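Local coordinates for protein endo-beta-1,2-glucanase (PDB 6IMV) that hydrolyses internal beta-1,2-glycosidic linkages of beta-1,2-glucans, as a glycosylated fungal glycoside hydrolase, at residues 194-197 with 198-202; 263-266 with 267-270; 452-455 with 456-460; 470-473 with 474-478. All blocks are in the same frame, centred on the assembly; numbering follows the deposited sequence.

Contact 1: 194-197 with 198-202; sequences KWQT and WMDYT. With NAG (2-acetamido-2-deoxy-beta-D-glucopyranose), chain F.
Helix 186-210 packs against helix 112-133 through W195 and W198, which lie one turn apart and form an offset edge-to-face pair. The six-membered rings stand at 73° to each other, and the edge of W195 is turned to the face of W198, CE3 of W195 lying 3.9 Å from CE3 of W198. Both indoles pack on L124 of helix 112-133, and the indole N-H of W195 is bonded to the carbonyl of M120. Next to them the amide of Q196 reaches forward one turn to D200. Its NE2 gives a 2.8 Å hydrogen bond to D200 OD1, arriving on the syn side but 28° out of the carboxylate plane; K203 forms a salt bridge with the same oxygen. Q196 has CG anti to its N (chi1 180°) and a bend at chi2, which carries the amide across M199, whose CE sits 3.3 Å from Q196 NE2. Farther along the helix, the N-acetylglucosamine of a glycan attached to the protein lies over one face of the Y201 ring. With a serine in place of Y201 this sugar would probably lose the flat surface under it and be freer to swing. The acetamide nitrogen N2 of the sugar is 3.6 Å above the Y201 ring plane, displaced toward the rim, and its methyl C8 reaches CA of W198 at 3.8 Å.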
# COMPACT_ATOMS: atom_id res chain seq x y z
N LYS A 194 8.22 10.82 -20.46
CA LYS A 194 8.58 9.43 -20.76
C LYS A 194 7.71 8.47 -19.94
O LYS A 194 7.25 7.46 -20.46
CB LYS A 194 10.07 9.20 -20.50
CG LYS A 194 11.02 10.02 -21.36
CD LYS A 194 12.46 9.89 -20.90
CE LYS A 194 13.38 10.86 -21.59
NZ LYS A 194 14.79 10.57 -21.23
N TRP A 195 7.46 8.81 -18.67
CA TRP A 195 6.57 8.04 -17.81
C TRP A 195 5.13 8.12 -18.33
O TRP A 195 4.40 7.12 -18.27
CB TRP A 195 6.68 8.44 -16.34
CG TRP A 195 7.76 7.69 -15.63
CD1 TRP A 195 9.00 8.15 -15.31
CD2 TRP A 195 7.74 6.30 -15.23
NE1 TRP A 195 9.74 7.16 -14.72
CE2 TRP A 195 8.99 6.02 -14.65
CE3 TRP A 195 6.78 5.28 -15.30
CZ2 TRP A 195 9.32 4.76 -14.14
CZ3 TRP A 195 7.10 4.04 -14.79
CH2 TRP A 195 8.35 3.78 -14.22
N GLN A 196 4.74 9.29 -18.87
CA GLN A 196 3.40 9.48 -19.44
C GLN A 196 3.21 8.50 -20.61
O GLN A 196 2.16 7.86 -20.74
CB GLN A 196 3.17 10.94 -19.83
CG GLN A 196 1.80 11.23 -20.44
CD GLN A 196 0.69 11.42 -19.42
OE1 GLN A 196 0.79 12.21 -18.48
NE2 GLN A 196 -0.42 10.70 -19.63
N THR A 197 4.25 8.35 -21.44
CA THR A 197 4.25 7.42 -22.58
C THR A 197 4.03 5.98 -22.09
O THR A 197 3.22 5.24 -22.67
CB THR A 197 5.53 7.56 -23.40
OG1 THR A 197 5.52 8.91 -23.86
CG2 THR A 197 5.61 6.61 -24.58
N TRP A 198 4.77 5.58 -21.04
CA TRP A 198 4.62 4.24 -20.48
C TRP A 198 3.17 4.05 -19.99
O TRP A 198 2.51 3.09 -20.33
CB TRP A 198 5.64 3.97 -19.35
CG TRP A 198 5.40 2.66 -18.67
CD1 TRP A 198 5.86 1.43 -19.06
CD2 TRP A 198 4.56 2.42 -17.53
NE1 TRP A 198 5.35 0.46 -18.24
CE2 TRP A 198 4.56 1.04 -17.29
CE3 TRP A 198 3.79 3.25 -16.68
CZ2 TRP A 198 3.85 0.46 -16.24
CZ3 TRP A 198 3.09 2.68 -15.65
CH2 TRP A 198 3.11 1.30 -15.43
N MET A 199 2.70 5.02 -19.20
CA MET A 199 1.39 4.95 -18.57
C MET A 199 0.29 4.92 -19.64
O MET A 199 -0.69 4.16 -19.51
CB MET A 199 1.19 6.18 -17.67
CG MET A 199 -0.02 6.09 -16.79
SD MET A 199 -0.16 7.54 -15.72
CE MET A 199 -0.58 8.81 -16.92
N ASP A 200 0.46 5.72 -20.69
CA ASP A 200 -0.53 5.85 -21.76
C ASP A 200 -0.65 4.52 -22.53
O ASP A 200 -1.73 4.18 -23.00
CB ASP A 200 -0.22 7.01 -22.71
CG ASP A 200 -0.53 8.38 -22.14
OD1 ASP A 200 -1.24 8.45 -21.13
OD2 ASP A 200 -0.03 9.38 -22.70
N TYR A 201 0.46 3.79 -22.65
CA TYR A 201 0.44 2.53 -23.40
C TYR A 201 -0.51 1.52 -22.72
O TYR A 201 -1.24 0.79 -23.41
CB TYR A 201 1.85 1.98 -23.58
CG TYR A 201 1.87 0.65 -24.28
CD1 TYR A 201 1.46 0.53 -25.60
CD2 TYR A 201 2.25 -0.50 -23.61
CE1 TYR A 201 1.45 -0.70 -26.24
CE2 TYR A 201 2.26 -1.73 -24.24
CZ TYR A 201 1.86 -1.83 -25.56
OH TYR A 201 1.85 -3.05 -26.16
N THR A 202 -0.52 1.49 -21.38
CA THR A 202 -1.40 0.56 -20.64
C THR A 202 -2.88 0.84 -20.94
O THR A 202 -3.71 -0.06 -20.86
CB THR A 202 -1.18 0.61 -19.12
OG1 THR A 202 -1.63 1.87 -18.61
CG2 THR A 202 0.26 0.35 -18.74
C1 NAG F . 5.89 -2.09 -25.48
C2 NAG F . 5.99 -0.67 -26.00
C3 NAG F . 5.09 -0.51 -27.22
C4 NAG F . 5.42 -1.56 -28.27
C5 NAG F . 5.36 -2.92 -27.62
C6 NAG F . 5.67 -4.07 -28.57
C7 NAG F . 6.25 1.28 -24.54
C8 NAG F . 5.61 2.07 -23.44
N2 NAG F . 5.58 0.22 -24.95
O3 NAG F . 5.26 0.80 -27.73
O4 NAG F . 4.46 -1.50 -29.34
O5 NAG F . 6.30 -2.92 -26.55
O6 NAG F . 7.09 -4.28 -28.55
O7 NAG F . 7.30 1.63 -25.03

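Contact 2: 263-266 with 267-270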
# COMPACT_ATOMS: atom_id res chain seq x y z
N GLY A 263 -11.40 2.70 -23.01
CA GLY A 263 -12.24 2.76 -24.20
C GLY A 263 -13.51 1.93 -24.07
O GLY A 263 -14.02 1.39 -25.05
N LEU A 264 -14.04 1.80 -22.84
CA LEU A 264 -15.29 1.07 -22.63
C LEU A 264 -16.47 1.95 -23.06
O LEU A 264 -16.41 3.16 -22.94
CB LEU A 264 -15.41 0.69 -21.15
CG LEU A 264 -14.87 -0.68 -20.74
CD1 LEU A 264 -13.40 -0.82 -21.09
CD2 LEU A 264 -15.08 -0.92 -19.25
N SER A 265 -17.56 1.31 -23.49
CA SER A 265 -18.84 2.00 -23.77
C SER A 265 -19.49 2.42 -22.44
O SER A 265 -19.13 1.90 -21.37
CB SER A 265 -19.78 1.13 -24.56
OG SER A 265 -20.20 0.02 -23.79
N ASP A 266 -20.45 3.34 -22.53
CA ASP A 266 -21.24 3.78 -21.39
C ASP A 266 -21.91 2.58 -20.71
O ASP A 266 -21.94 2.51 -19.48
CB ASP A 266 -22.27 4.83 -21.81
CG ASP A 266 -21.60 6.15 -22.14
OD1 ASP A 266 -20.44 6.32 -21.75
OD2 ASP A 266 -22.25 6.98 -22.79
N ALA A 267 -22.41 1.63 -21.52
CA ALA A 267 -23.09 0.44 -21.02
C ALA A 267 -22.12 -0.42 -20.19
O ALA A 267 -22.52 -0.99 -19.18
CB ALA A 267 -23.67 -0.34 -22.17
N ASP A 268 -20.87 -0.53 -20.64
CA ASP A 268 -19.86 -1.35 -19.97
C ASP A 268 -19.41 -0.69 -18.66
O ASP A 268 -19.15 -1.39 -17.68
CB ASP A 268 -18.67 -1.61 -20.89
CG ASP A 268 -18.91 -2.76 -21.86
OD1 ASP A 268 -19.39 -3.82 -21.41
OD2 ASP A 268 -18.64 -2.58 -23.04
N ILE A 269 -19.29 0.65 -18.66
CA ILE A 269 -18.99 1.44 -17.46
C ILE A 269 -20.10 1.21 -16.42
O ILE A 269 -19.81 0.94 -15.25
CB ILE A 269 -18.79 2.93 -17.80
CG1 ILE A 269 -17.52 3.16 -18.64
CG2 ILE A 269 -18.78 3.79 -16.54
CD1 ILE A 269 -17.44 4.52 -19.29
N GLU A 270 -21.36 1.27 -16.86
CA GLU A 270 -22.48 1.03 -15.95
C GLU A 270 -22.40 -0.41 -15.41
O GLU A 270 -22.65 -0.64 -14.23
CB GLU A 270 -23.82 1.30 -16.63
CG GLU A 270 -24.91 1.70 -15.66
CD GLU A 270 -24.81 3.16 -15.22
OE1 GLU A 270 -24.49 4.01 -16.07
OE2 GLU A 270 -25.06 3.44 -14.02
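S265 is the N-cap of helix 266-276, and its side chain and that of D268 are bonded to each other in the first turn. The capping bond comes first: D268 N donates to S265 OG at 3.3 Å. A hydroxyl-carboxylate bond runs the other way, from S265 OG to D268 OD2 at 3.1 Å. S265 OG is placed for both by a chi1 of 67°, which sets it between its own N and carbonyl carbon. The other carboxylate oxygen of D268, OD1, is bonded to the hydroxyl of Y211. With an alanine at D268, the serine hydroxyl would probably lose its acceptor and Y211 its partner, leaving the capping side chain freer to turn. Backbone bonds then start the helix, I269 N to S265 O at 3.0 Å and E270 N to D266 O at the same length; E270 also forms a salt bridge with R467. The apolar contacts come from L264, just ahead of the cap. It crosses D268 at about a right angle, CG of L264 lying 3.9 Å from CB of D268, and its CB meets CG1 of I269 at 4.1 Å. Where the hydroxyl of S265 approaches D268 OD2, it comes from above the carboxylate, 52° out of its plane.

Contact 3: 452-455 with 456-460; sequences SQKM and KAENI
K454 and E458, one turn apart at the C-terminal end of helix 448-457, are joined by a salt bridge in which K454 NZ lies 2.8 Å from E458 OE2. The ammonium arrives on the syn side of the carboxylate, 23° out of its plane. The lysine chain is extended until its last torsion, where a bend (chi4 62°) turns NZ toward the acid. Next to this bridge the helix ends in a Schellman motif: I460 N donates to M455 O at 2.9 Å and N459 N to K456 O at 3.1 Å, with N459 at positive phi as the C-prime residue. The turn at N459 brings I460 across M455 at about a right angle, CG1 of I460 touching CB of M455 at 3.9 Å. Toward solvent, the extended chain of K456 runs back past S452, and a water accepts from its NZ at 2.9 Å; K456 also makes a cation-pi contact with Y461. Further out, Y174 of helix 163-182 packs on M455 and I460, gives K454 a cation-pi partner and is hydrogen-bonded to E458 OE1, while F260 of helix 252-261 also lies against M455 and I460. Since K454 is buried, its ammonium would need compensation; the carboxylate of E458, the Q196 OE1 hydrogen-bonded to NZ and the pi system of Y174 probably supply much of it, favouring the charged lysine.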
# COMPACT_ATOMS: atom_id res chain seq x y z
N SER A 452 -5.76 14.26 -7.88
CA SER A 452 -6.90 15.14 -8.03
C SER A 452 -6.58 16.31 -8.98
O SER A 452 -7.40 16.70 -9.82
CB SER A 452 -7.33 15.62 -6.64
OG SER A 452 -8.29 16.64 -6.74
N GLN A 453 -5.38 16.87 -8.86
CA GLN A 453 -4.96 17.99 -9.71
C GLN A 453 -5.00 17.58 -11.19
O GLN A 453 -5.57 18.28 -12.04
CB GLN A 453 -3.57 18.45 -9.30
CG GLN A 453 -3.07 19.67 -10.06
CD GLN A 453 -1.60 19.88 -9.81
OE1 GLN A 453 -1.02 19.31 -8.88
NE2 GLN A 453 -0.98 20.70 -10.64
N LYS A 454 -4.42 16.42 -11.49
CA LYS A 454 -4.28 15.92 -12.86
C LYS A 454 -5.66 15.47 -13.37
O LYS A 454 -6.00 15.71 -14.53
CB LYS A 454 -3.23 14.81 -12.88
CG LYS A 454 -2.79 14.33 -14.26
CD LYS A 454 -1.57 13.43 -14.19
CE LYS A 454 -1.31 12.67 -15.47
NZ LYS A 454 -1.04 13.57 -16.61
N MET A 455 -6.46 14.85 -12.50
CA MET A 455 -7.83 14.44 -12.86
C MET A 455 -8.66 15.67 -13.27
O MET A 455 -9.41 15.62 -14.25
CB MET A 455 -8.52 13.72 -11.70
CG MET A 455 -7.98 12.32 -11.44
SD MET A 455 -8.90 11.50 -10.12
CE MET A 455 -10.26 10.82 -11.06
N LYS A 456 -8.51 16.77 -12.52
CA LYS A 456 -9.23 18.01 -12.81
C LYS A 456 -8.76 18.57 -14.16
O LYS A 456 -9.57 18.95 -14.99
CB LYS A 456 -9.04 19.03 -11.69
CG LYS A 456 -9.89 18.75 -10.46
CD LYS A 456 -9.51 19.58 -9.25
CE LYS A 456 -10.39 19.29 -8.06
NZ LYS A 456 -9.92 19.99 -6.85
N ALA A 457 -7.44 18.56 -14.39
CA ALA A 457 -6.87 19.05 -15.64
C ALA A 457 -7.33 18.19 -16.83
O ALA A 457 -7.47 18.70 -17.93
CB ALA A 457 -5.37 19.10 -15.53
N GLU A 458 -7.61 16.89 -16.60
CA GLU A 458 -8.02 15.98 -17.68
C GLU A 458 -9.54 15.78 -17.67
O GLU A 458 -10.06 14.94 -18.39
CB GLU A 458 -7.26 14.65 -17.57
CG GLU A 458 -5.78 14.84 -17.88
CD GLU A 458 -4.83 13.68 -17.60
OE1 GLU A 458 -5.31 12.57 -17.26
OE2 GLU A 458 -3.61 13.91 -17.72
N ASN A 459 -10.24 16.57 -16.84
CA ASN A 459 -11.68 16.63 -16.78
C ASN A 459 -12.29 15.24 -16.52
O ASN A 459 -13.31 14.89 -17.11
CB ASN A 459 -12.27 17.27 -18.05
CG ASN A 459 -13.69 17.76 -17.86
OD1 ASN A 459 -14.10 18.12 -16.75
ND2 ASN A 459 -14.46 17.77 -18.93
N ILE A 460 -11.69 14.47 -15.61
CA ILE A 460 -12.31 13.23 -15.14
C ILE A 460 -12.65 13.31 -13.64
O ILE A 460 -13.30 12.40 -13.11
CB ILE A 460 -11.43 12.01 -15.49
CG1 ILE A 460 -10.02 12.11 -14.89
CG2 ILE A 460 -11.40 11.78 -17.00
CD1 ILE A 460 -9.22 10.83 -15.02
O HOH W 1 -7.03 19.71 -6.97

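Contact 4: 470-473 with 474-478; sequences AEYS and RVFKN
Y472 lies side by side with F476, one turn on, and the two rings meet rim to rim. Their planes are only 18° apart and their centroids 5.7 Å, yet neither ring sits over the other; CD1 of Y472 touches CE2 of F476 at 3.5 Å. F476 has CG anti to its carbonyl carbon (chi1 -64°), which lays the ring back along the helix beside the tyrosine. The edge of that ring also faces a backbone oxygen, with CD2 of F476 3.4 Å from Y472 O. This oxygen takes two bonds as the helix runs out: F476 N at 2.9 Å comes nearly straight onto it, whereas V475 N lies well above the carbonyl plane. Just beyond, one water donates to both S473 O and F476 O, each at 2.6 Å, and so bridges the last turn to the departing chain. On the outer side R474 folds its aliphatic part back over the preceding turn, CG lying 3.1 Å from A470 O. E471 OE2 is 4.5 Å from R474 NH1, beyond a salt bridge, and it also lies well out of the guanidinium plane, so only the charges are near; E471 instead forms salt bridges with R277 and R467. The hydroxyl of Y472 is hydrogen-bonded to Q296, at the end of strand 290-296, and to K308. Helix 461-475 thus ends with its aromatic side against helix 318-337, where I320 and F324 pack on Y472 and V323 on F476, while L280, in the loop ahead of strand 282-287, packs on Y472 and V475.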
# COMPACT_ATOMS: atom_id res chain seq x y z
N ALA A 470 -22.42 8.70 -5.61
CA ALA A 470 -23.65 7.98 -5.88
C ALA A 470 -23.60 6.58 -5.26
O ALA A 470 -24.54 6.18 -4.56
CB ALA A 470 -23.93 7.91 -7.37
N GLU A 471 -22.51 5.84 -5.51
CA GLU A 471 -22.44 4.45 -5.09
C GLU A 471 -22.46 4.39 -3.56
O GLU A 471 -23.20 3.59 -2.99
CB GLU A 471 -21.21 3.75 -5.69
CG GLU A 471 -21.27 3.57 -7.20
CD GLU A 471 -22.42 2.72 -7.72
OE1 GLU A 471 -22.87 1.78 -7.01
OE2 GLU A 471 -22.88 2.99 -8.84
N TYR A 472 -21.65 5.23 -2.91
CA TYR A 472 -21.50 5.19 -1.45
C TYR A 472 -22.77 5.73 -0.77
O TYR A 472 -23.23 5.14 0.20
CB TYR A 472 -20.22 5.90 -1.00
CG TYR A 472 -19.02 4.98 -0.95
CD1 TYR A 472 -18.74 4.25 0.18
CD2 TYR A 472 -18.18 4.83 -2.04
CE1 TYR A 472 -17.67 3.37 0.23
CE2 TYR A 472 -17.10 3.97 -2.00
CZ TYR A 472 -16.84 3.24 -0.86
OH TYR A 472 -15.77 2.38 -0.80
N SER A 473 -23.37 6.81 -1.31
CA SER A 473 -24.54 7.42 -0.65
C SER A 473 -25.76 6.50 -0.76
O SER A 473 -26.67 6.60 0.06
CB SER A 473 -24.82 8.82 -1.16
OG SER A 473 -25.20 8.82 -2.52
N ARG A 474 -25.78 5.59 -1.74
CA ARG A 474 -26.89 4.65 -1.91
C ARG A 474 -26.86 3.54 -0.85
O ARG A 474 -27.91 3.01 -0.49
CB ARG A 474 -26.87 4.03 -3.32
CG ARG A 474 -27.41 4.96 -4.39
CD ARG A 474 -27.20 4.48 -5.81
NE ARG A 474 -28.05 3.34 -6.10
CZ ARG A 474 -28.03 2.68 -7.26
NH1 ARG A 474 -27.30 3.12 -8.27
NH2 ARG A 474 -28.74 1.57 -7.39
N VAL A 475 -25.66 3.20 -0.36
CA VAL A 475 -25.48 2.07 0.56
C VAL A 475 -25.40 2.55 2.02
O VAL A 475 -25.93 1.86 2.92
CB VAL A 475 -24.23 1.26 0.18
CG1 VAL A 475 -23.84 0.25 1.26
CG2 VAL A 475 -24.42 0.57 -1.17
N PHE A 476 -24.75 3.70 2.25
CA PHE A 476 -24.44 4.18 3.60
C PHE A 476 -25.37 5.32 4.01
O PHE A 476 -25.11 6.49 3.74
CB PHE A 476 -22.95 4.55 3.68
CG PHE A 476 -22.05 3.36 3.47
CD1 PHE A 476 -21.82 2.46 4.49
CD2 PHE A 476 -21.49 3.11 2.22
CE1 PHE A 476 -21.01 1.35 4.29
CE2 PHE A 476 -20.69 2.00 2.01
CZ PHE A 476 -20.45 1.12 3.05
N LYS A 477 -26.46 4.94 4.68
CA LYS A 477 -27.48 5.85 5.22
C LYS A 477 -27.56 5.68 6.74
O LYS A 477 -27.26 4.60 7.28
CB LYS A 477 -28.83 5.53 4.57
CG LYS A 477 -28.78 5.49 3.05
CD LYS A 477 -29.99 4.87 2.40
CE LYS A 477 -29.88 3.37 2.23
NZ LYS A 477 -31.00 2.85 1.42
N ASN A 478 -27.95 6.73 7.45
CA ASN A 478 -28.21 6.67 8.89
C ASN A 478 -27.03 6.01 9.61
O ASN A 478 -27.22 5.04 10.36
CB ASN A 478 -29.52 5.91 9.18
CG ASN A 478 -30.64 6.32 8.25
OD1 ASN A 478 -31.11 7.45 8.30
ND2 ASN A 478 -31.08 5.40 7.40
O HOH W 2 -26.10 8.20 2.06

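Overall arrangement
All four contacts are local, each within one continuous stretch, and they follow one another along the chain without nesting or crossing. Contact 1 lies within helix 186-210. Contact 2 closes the short turn between helices 252-261 and 266-276. Contact 3 ends helix 448-457 and leads through a tight turn into helix 461-475, whose own C-terminal end is contact 4. Contacts 1 and 3, with centres about 17 Å apart, touch directly: Q196 OE1 and K454 NZ are 3.0 Å apart, a probable hydrogen bond tying helix 186-210 to helix 448-457. Contact 2 is linked toward contact 4 through R467, which pairs with both E270 and E471.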